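Local coordinates for penaeus monodon metallodensovirus major capsid protein (PDB 6WH7) that forms the icosahedral shell of a shrimp densovirus, sixty copies assembling into the capsid that probably encloses the viral genome, at residues A[67-72]-A[290-295]. Sequence-based numbering, arbitrary orientation.
Sequences RNFVNI and QFTLET
R67 and E294 face each other as a non-hydrogen-bonded pair of antiparallel strands, their side chains running alongside one another in the same direction. The R67 chain, extended to CD and then bent at chi3, lays its methylenes on E294 CG and T292 CG2. The R67 guanidinium, turned 61° from the E294 carboxylate plane, makes a long salt bridge, R67 NH1 to E294 OE2 at 3.8 Å. That separation marks a weak tie; R67 NH2 is hydrogen-bonded to the backbone O of S202 in a second subunit, and E294 OE2 receives a weak bond from T50 N of a third. N68 pairs with L293 through backbone bonds of unequal quality: L293 N to N68 O is nearly straight (164°), whereas the return bond from N68 N is weak. On the R67 side of the sheet, the F69 ring and the Q290 amide lie with their planes 39° apart, F69 CD1 nearest Q290 NE2, and F69 CE1 approaches T292 OG1, a hydroxyl that is hydrogen-bonded to Y210 OH of the second subunit. V70 and F291 form the next hydrogen-bonded pair, V70 N lying 2.9 Å from F291 O. On the opposite face, V70 CB sits over the F291 ring, 3.8 Å from its centroid and offset toward the rim, a CH-pi contact; V70 CG2 also meets L293 CB at 3.7 Å. I72 CD1 meets the F291 ring at its edge, in the ring plane, 3.5 Å from F291 CE2. The F291 face packs inward on L128 and on L273 of strand 270-274, while the F69 face meets neighbouring subunits. The antiparallel strand order 59-75, 287-302, 118-135, 218-222 is consistent with the B-I-D-G sheet of the parvoviral jelly roll.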
# COMPACT_ATOMS: atom_id res chain seq x y z
N ARG A 67 78.27 34.75 -41.79
CA ARG A 67 77.68 34.29 -43.04
C ARG A 67 78.60 34.63 -44.20
O ARG A 67 79.26 35.66 -44.20
CB ARG A 67 76.30 34.89 -43.25
CG ARG A 67 75.63 34.48 -44.53
CD ARG A 67 74.22 34.98 -44.57
NE ARG A 67 74.14 36.43 -44.46
CZ ARG A 67 73.73 37.06 -43.36
NH1 ARG A 67 73.35 36.36 -42.31
NH2 ARG A 67 73.68 38.37 -43.33
N ASN A 68 78.62 33.74 -45.18
CA ASN A 68 79.63 33.74 -46.22
C ASN A 68 79.05 33.09 -47.46
O ASN A 68 78.23 32.18 -47.36
CB ASN A 68 80.86 32.98 -45.71
CG ASN A 68 81.99 33.03 -46.66
OD1 ASN A 68 82.17 34.00 -47.39
ND2 ASN A 68 82.77 31.96 -46.70
N PHE A 69 79.48 33.55 -48.63
CA PHE A 69 79.21 32.84 -49.87
C PHE A 69 80.43 32.01 -50.23
O PHE A 69 81.56 32.46 -50.10
CB PHE A 69 78.89 33.78 -51.03
CG PHE A 69 77.59 34.49 -50.89
CD1 PHE A 69 76.40 33.85 -51.18
CD2 PHE A 69 77.54 35.82 -50.52
CE1 PHE A 69 75.21 34.50 -51.07
CE2 PHE A 69 76.35 36.47 -50.42
CZ PHE A 69 75.19 35.81 -50.69
N VAL A 70 80.18 30.80 -50.71
CA VAL A 70 81.23 29.87 -51.08
C VAL A 70 81.07 29.55 -52.56
O VAL A 70 79.97 29.23 -53.01
CB VAL A 70 81.18 28.59 -50.24
CG1 VAL A 70 82.25 27.63 -50.68
CG2 VAL A 70 81.32 28.91 -48.78
N ASN A 71 82.17 29.63 -53.30
CA ASN A 71 82.23 29.23 -54.70
C ASN A 71 83.24 28.11 -54.82
O ASN A 71 84.44 28.32 -54.65
CB ASN A 71 82.62 30.41 -55.59
CG ASN A 71 81.47 31.34 -55.83
OD1 ASN A 71 80.33 30.93 -55.91
ND2 ASN A 71 81.77 32.62 -55.91
N ILE A 72 82.76 26.91 -55.13
CA ILE A 72 83.61 25.75 -55.33
C ILE A 72 83.77 25.54 -56.83
O ILE A 72 82.79 25.29 -57.53
CB ILE A 72 83.02 24.51 -54.66
CG1 ILE A 72 83.02 24.70 -53.15
CG2 ILE A 72 83.82 23.28 -55.03
CD1 ILE A 72 82.29 23.64 -52.44
N GLN A 290 77.89 27.19 -55.98
CA GLN A 290 77.79 28.26 -55.01
C GLN A 290 76.78 27.86 -53.95
O GLN A 290 75.76 27.24 -54.25
CB GLN A 290 77.32 29.58 -55.60
CG GLN A 290 77.48 30.68 -54.59
CD GLN A 290 76.59 31.85 -54.82
OE1 GLN A 290 75.73 31.82 -55.69
NE2 GLN A 290 76.78 32.89 -54.05
N PHE A 291 77.05 28.24 -52.72
CA PHE A 291 76.07 28.13 -51.65
C PHE A 291 76.41 29.17 -50.60
O PHE A 291 77.40 29.89 -50.71
CB PHE A 291 76.04 26.71 -51.08
CG PHE A 291 77.38 26.19 -50.68
CD1 PHE A 291 77.89 26.41 -49.42
CD2 PHE A 291 78.14 25.49 -51.59
CE1 PHE A 291 79.11 25.94 -49.08
CE2 PHE A 291 79.36 25.02 -51.25
CZ PHE A 291 79.85 25.24 -49.99
N THR A 292 75.57 29.25 -49.59
CA THR A 292 75.76 30.17 -48.49
C THR A 292 76.27 29.40 -47.28
O THR A 292 75.71 28.36 -46.93
CB THR A 292 74.45 30.89 -48.15
OG1 THR A 292 73.98 31.57 -49.31
CG2 THR A 292 74.67 31.90 -47.06
N LEU A 293 77.34 29.89 -46.68
CA LEU A 293 77.89 29.30 -45.47
C LEU A 293 77.53 30.19 -44.30
O LEU A 293 78.02 31.31 -44.19
CB LEU A 293 79.40 29.13 -45.59
CG LEU A 293 80.07 28.60 -44.33
CD1 LEU A 293 79.56 27.22 -44.03
CD2 LEU A 293 81.56 28.59 -44.49
N GLU A 294 76.67 29.69 -43.42
CA GLU A 294 76.38 30.31 -42.15
C GLU A 294 76.94 29.44 -41.04
O GLU A 294 76.47 28.31 -40.84
CB GLU A 294 74.89 30.52 -41.95
CG GLU A 294 74.29 31.64 -42.76
CD GLU A 294 72.81 31.77 -42.54
OE1 GLU A 294 72.21 30.82 -41.99
OE2 GLU A 294 72.24 32.82 -42.88
N THR A 295 77.92 29.95 -40.31
CA THR A 295 78.48 29.25 -39.18
C THR A 295 78.03 29.91 -37.89
O THR A 295 77.78 31.12 -37.85
CB THR A 295 80.01 29.23 -39.23
OG1 THR A 295 80.51 30.57 -39.21
CG2 THR A 295 80.47 28.57 -40.50